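Alpha-1,3-glucanase (Bacillus circulans, PDB 5ZRU) probably hydrolyses alpha-1,3-glucan as the catalytic unit of a larger GH87 enzyme, and holds calcium and zinc ions. Local coordinates at residues N367-L378 with Y398-G409. Numbering follows the deposited sequence.
Sequences NSSIRNNGDDGL and YNTIENNWRAAG. With CA (calcium ion), chain J.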
loop_
_atom_site.group_PDB
_atom_site.type_symbol
_atom_site.label_atom_id
_atom_site.label_comp_id
_atom_site.label_asym_id
_atom_site.label_seq_id
_atom_site.Cartn_x
_atom_site.Cartn_y
_atom_site.Cartn_z
ATOM N N ASN A 367 -10.777 4.721 4.173
ATOM C CA ASN A 367 -10.462 6.010 3.561
ATOM C C ASN A 367 -8.964 6.284 3.530
ATOM O O ASN A 367 -8.491 7.344 3.942
ATOM C CB ASN A 367 -11.194 7.158 4.254
ATOM C CG ASN A 367 -11.279 8.376 3.368
ATOM O OD1 ASN A 367 -11.733 8.285 2.234
ATOM N ND2 ASN A 367 -10.788 9.508 3.854
ATOM N N SER A 368 -8.213 5.331 2.992
ATOM C CA SER A 368 -6.763 5.430 2.992
ATOM C C SER A 368 -6.203 5.149 1.604
ATOM O O SER A 368 -6.823 4.482 0.773
ATOM C CB SER A 368 -6.149 4.468 4.015
ATOM O OG SER A 368 -6.500 4.855 5.341
ATOM N N SER A 369 -5.014 5.694 1.369
ATOM C CA SER A 369 -4.271 5.506 0.133
ATOM C C SER A 369 -3.215 4.446 0.403
ATOM O O SER A 369 -2.335 4.654 1.243
ATOM C CB SER A 369 -3.627 6.825 -0.312
ATOM O OG SER A 369 -2.623 6.612 -1.302
ATOM N N ILE A 370 -3.332 3.298 -0.272
ATOM C CA ILE A 370 -2.457 2.143 -0.064
ATOM C C ILE A 370 -1.719 1.943 -1.382
ATOM O O ILE A 370 -2.306 1.428 -2.333
ATOM C CB ILE A 370 -3.250 0.887 0.318
ATOM C CG1 ILE A 370 -4.288 1.214 1.412
ATOM C CG2 ILE A 370 -2.296 -0.263 0.721
ATOM C CD1 ILE A 370 -3.681 1.669 2.730
ATOM N N ARG A 371 -0.449 2.351 -1.469
ATOM C CA ARG A 371 0.165 2.482 -2.789
ATOM C C ARG A 371 1.575 1.911 -2.832
ATOM O O ARG A 371 2.388 2.196 -1.951
ATOM C CB ARG A 371 0.195 3.958 -3.234
ATOM C CG ARG A 371 0.684 4.147 -4.667
ATOM C CD ARG A 371 0.763 5.632 -5.052
ATOM N NE ARG A 371 -0.539 6.282 -5.054
ATOM C CZ ARG A 371 -0.735 7.590 -4.883
ATOM N NH1 ARG A 371 0.286 8.413 -4.659
ATOM N NH2 ARG A 371 -1.968 8.070 -4.905
ATOM N N ASN A 372 1.861 1.109 -3.863
ATOM C CA ASN A 372 3.238 0.752 -4.231
ATOM C C ASN A 372 3.920 -0.088 -3.151
ATOM O O ASN A 372 5.105 0.091 -2.867
ATOM C CB ASN A 372 4.068 2.008 -4.542
ATOM C CG ASN A 372 5.277 1.714 -5.422
ATOM O OD1 ASN A 372 5.180 0.997 -6.420
ATOM N ND2 ASN A 372 6.417 2.293 -5.069
ATOM N N ASN A 373 3.182 -1.027 -2.568
ATOM C CA ASN A 373 3.720 -1.895 -1.528
ATOM C C ASN A 373 4.140 -3.250 -2.097
ATOM O O ASN A 373 3.658 -3.693 -3.144
ATOM C CB ASN A 373 2.689 -2.070 -0.404
ATOM C CG ASN A 373 2.413 -0.766 0.323
ATOM O OD1 ASN A 373 3.299 -0.221 0.972
ATOM N ND2 ASN A 373 1.184 -0.250 0.208
ATOM N N GLY A 374 5.046 -3.916 -1.378
ATOM C CA GLY A 374 5.710 -5.107 -1.882
ATOM C C GLY A 374 5.178 -6.438 -1.400
ATOM O O GLY A 374 5.893 -7.449 -1.423
ATOM N N ASP A 375 3.922 -6.441 -0.970
ATOM C CA ASP A 375 3.177 -7.641 -0.612
ATOM C C ASP A 375 1.716 -7.199 -0.564
ATOM O O ASP A 375 1.382 -6.121 -1.073
ATOM C CB ASP A 375 3.727 -8.241 0.697
ATOM C CG ASP A 375 3.594 -9.760 0.760
ATOM O OD1 ASP A 375 2.473 -10.272 0.605
ATOM O OD2 ASP A 375 4.617 -10.441 0.979
ATOM N N ASP A 376 0.840 -8.001 0.036
ATOM C CA ASP A 376 -0.575 -7.628 0.038
ATOM C C ASP A 376 -0.760 -6.220 0.593
ATOM O O ASP A 376 -0.187 -5.872 1.628
ATOM C CB ASP A 376 -1.393 -8.613 0.870
ATOM C CG ASP A 376 -1.383 -10.006 0.289
ATOM O OD1 ASP A 376 -1.863 -10.176 -0.851
ATOM O OD2 ASP A 376 -0.882 -10.925 0.972
ATOM N N GLY A 377 -1.567 -5.417 -0.097
ATOM C CA GLY A 377 -1.804 -4.051 0.339
ATOM C C GLY A 377 -2.469 -4.032 1.701
ATOM O O GLY A 377 -1.963 -3.434 2.654
ATOM N N LEU A 378 -3.602 -4.719 1.796
ATOM C CA LEU A 378 -4.343 -4.885 3.040
ATOM C C LEU A 378 -4.630 -6.368 3.206
ATOM O O LEU A 378 -5.235 -6.984 2.322
ATOM C CB LEU A 378 -5.652 -4.084 3.015
ATOM C CG LEU A 378 -5.552 -2.590 2.671
ATOM C CD1 LEU A 378 -6.949 -1.999 2.548
ATOM C CD2 LEU A 378 -4.732 -1.827 3.720
ATOM N N TYR A 398 -13.499 1.667 1.507
ATOM C CA TYR A 398 -13.301 3.048 1.049
ATOM C C TYR A 398 -11.822 3.390 0.908
ATOM O O TYR A 398 -11.390 4.489 1.254
ATOM C CB TYR A 398 -14.002 4.048 1.971
ATOM C CG TYR A 398 -15.510 3.924 1.916
ATOM C CD1 TYR A 398 -16.236 4.525 0.893
ATOM C CD2 TYR A 398 -16.200 3.188 2.874
ATOM C CE1 TYR A 398 -17.621 4.406 0.833
ATOM C CE2 TYR A 398 -17.581 3.066 2.822
ATOM C CZ TYR A 398 -18.279 3.668 1.800
ATOM O OH TYR A 398 -19.649 3.536 1.767
ATOM N N ASN A 399 -11.045 2.463 0.361
ATOM C CA ASN A 399 -9.621 2.678 0.147
ATOM C C ASN A 399 -9.311 2.714 -1.340
ATOM O O ASN A 399 -10.020 2.116 -2.152
ATOM C CB ASN A 399 -8.792 1.575 0.809
ATOM C CG ASN A 399 -9.048 1.482 2.290
ATOM O OD1 ASN A 399 -8.777 2.429 3.030
ATOM N ND2 ASN A 399 -9.610 0.351 2.735
ATOM N N THR A 400 -8.252 3.439 -1.687
ATOM C CA THR A 400 -7.697 3.440 -3.034
ATOM C C THR A 400 -6.345 2.745 -2.974
ATOM O O THR A 400 -5.420 3.230 -2.313
ATOM C CB THR A 400 -7.561 4.856 -3.588
ATOM O OG1 THR A 400 -8.863 5.448 -3.684
ATOM C CG2 THR A 400 -6.930 4.817 -4.965
ATOM N N ILE A 401 -6.244 1.613 -3.660
ATOM C CA ILE A 401 -5.125 0.690 -3.527
ATOM C C ILE A 401 -4.485 0.582 -4.902
ATOM O O ILE A 401 -5.051 -0.039 -5.810
ATOM C CB ILE A 401 -5.586 -0.675 -2.999
ATOM C CG1 ILE A 401 -6.347 -0.456 -1.684
ATOM C CG2 ILE A 401 -4.387 -1.628 -2.816
ATOM C CD1 ILE A 401 -7.068 -1.664 -1.172
ATOM N N GLU A 402 -3.306 1.180 -5.055
ATOM C CA GLU A 402 -2.683 1.387 -6.356
ATOM C C GLU A 402 -1.260 0.846 -6.377
ATOM O O GLU A 402 -0.549 0.897 -5.374
ATOM C CB GLU A 402 -2.645 2.880 -6.701
ATOM C CG GLU A 402 -4.018 3.541 -6.873
ATOM C CD GLU A 402 -3.948 5.051 -6.746
ATOM O OE1 GLU A 402 -3.276 5.543 -5.808
ATOM O OE2 GLU A 402 -4.558 5.754 -7.582
ATOM N N ASN A 403 -0.854 0.337 -7.544
ATOM C CA ASN A 403 0.548 0.053 -7.874
ATOM C C ASN A 403 1.175 -1.016 -6.983
ATOM O O ASN A 403 2.393 -1.035 -6.803
ATOM C CB ASN A 403 1.406 1.319 -7.837
ATOM C CG ASN A 403 0.903 2.392 -8.782
ATOM O OD1 ASN A 403 0.453 3.447 -8.340
ATOM N ND2 ASN A 403 0.973 2.129 -10.084
ATOM N N ASN A 404 0.358 -1.914 -6.423
ATOM C CA ASN A 404 0.898 -3.080 -5.725
ATOM C C ASN A 404 1.851 -3.814 -6.666
ATOM O O ASN A 404 1.542 -3.997 -7.843
ATOM C CB ASN A 404 -0.234 -4.013 -5.312
ATOM C CG ASN A 404 -0.148 -4.428 -3.877
ATOM O OD1 ASN A 404 -0.523 -3.663 -2.998
ATOM N ND2 ASN A 404 0.346 -5.628 -3.621
ATOM N N TRP A 405 3.039 -4.197 -6.180
ATOM C CA TRP A 405 3.986 -4.912 -7.040
ATOM C C TRP A 405 4.262 -6.335 -6.571
ATOM O O TRP A 405 5.179 -6.984 -7.086
ATOM C CB TRP A 405 5.299 -4.139 -7.198
ATOM C CG TRP A 405 5.900 -3.497 -5.973
ATOM C CD1 TRP A 405 5.618 -2.255 -5.473
ATOM C CD2 TRP A 405 6.916 -4.050 -5.126
ATOM N NE1 TRP A 405 6.391 -2.006 -4.365
ATOM C CE2 TRP A 405 7.195 -3.094 -4.128
ATOM C CE3 TRP A 405 7.612 -5.261 -5.113
ATOM C CZ2 TRP A 405 8.129 -3.319 -3.116
ATOM C CZ3 TRP A 405 8.556 -5.482 -4.108
ATOM C CH2 TRP A 405 8.806 -4.514 -3.127
ATOM N N ARG A 406 3.495 -6.837 -5.615
ATOM C CA ARG A 406 3.548 -8.247 -5.265
ATOM C C ARG A 406 2.225 -8.630 -4.626
ATOM O O ARG A 406 1.642 -7.837 -3.881
ATOM C CB ARG A 406 4.705 -8.547 -4.303
ATOM C CG ARG A 406 4.740 -10.002 -3.851
ATOM C CD ARG A 406 5.918 -10.285 -2.942
ATOM N NE ARG A 406 5.951 -11.697 -2.592
ATOM C CZ ARG A 406 6.922 -12.267 -1.894
ATOM N NH1 ARG A 406 7.941 -11.537 -1.467
ATOM N NH2 ARG A 406 6.869 -13.569 -1.621
ATOM N N ALA A 407 1.759 -9.838 -4.922
ATOM C CA ALA A 407 0.560 -10.409 -4.275
ATOM C C ALA A 407 -0.649 -9.544 -4.654
ATOM O O ALA A 407 -0.807 -9.189 -5.831
ATOM C CB ALA A 407 0.794 -10.581 -2.775
ATOM N N ALA A 408 -1.532 -9.201 -3.711
ATOM C CA ALA A 408 -2.818 -8.614 -4.067
ATOM C C ALA A 408 -3.062 -7.300 -3.336
ATOM O O ALA A 408 -2.492 -7.032 -2.280
ATOM C CB ALA A 408 -3.967 -9.583 -3.764
ATOM N N GLY A 409 -3.958 -6.484 -3.899
ATOM C CA GLY A 409 -4.368 -5.275 -3.200
ATOM C C GLY A 409 -5.041 -5.561 -1.868
ATOM O O GLY A 409 -4.765 -4.895 -0.864
HETATM CA CA CA J . 2.366 -10.372 3.191
HETATM O O HOH W 1 -3.447 5.023 -3.181
HETATM O O HOH W 2 -0.157 -1.085 -2.350
HETATM O O HOH W 3 8.425 -8.615 -1.266
HETATM O O HOH W 4 4.468 -10.406 4.103
HETATM O O HOH W 5 0.317 -10.626 3.190
HETATM O O HOH W 6 2.761 -12.350 2.419
HETATM O O HOH W 7 2.760 -11.509 5.134
#
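Glu-402 OE1 is gripped in a side-on salt bridge by two nitrogens of Arg-371, NE at 2.9 Å and NH2 at 3.0 Å, while water 1 gives it a third proton and also joins Ser-369 OG to Thr-400 O. The oxygen lies at the guanidinium edge, in its plane, yet the carboxylate is turned 50° from that plane: NH2 meets the syn lone pair, NE comes from above. A bend at chi3 (-64°) swings the otherwise extended arginine chain alongside its partner. Because Arg-371 also bridges Glu-139 and Glu-172, an alanine here would probably deprive both of this arginine and OE1 of both donors, though Glu-402 would keep Arg-20 through OE2. On the opposite face, Ile-370 CB packs beside Ile-401 CG1 at 3.9 Å. Beyond strands 369-371 and 400-402, Asn-404 ND2 hydrogen-bonds Asp-375 O at 2.8 Å, from above the carbonyl plane, and Ala-408 N hydrogen-bonds Asp-376 OD1 at 3.0 Å. Asp-375 OD1 binds calcium at 2.6 Å, as does Asp-352. Strands 369-371 and 400-402, parallel within 11°, are successive rungs of the right-handed beta-helix, between strands 345-347 and 424-426, with strand 132-144 against Asn-372 and Trp-405.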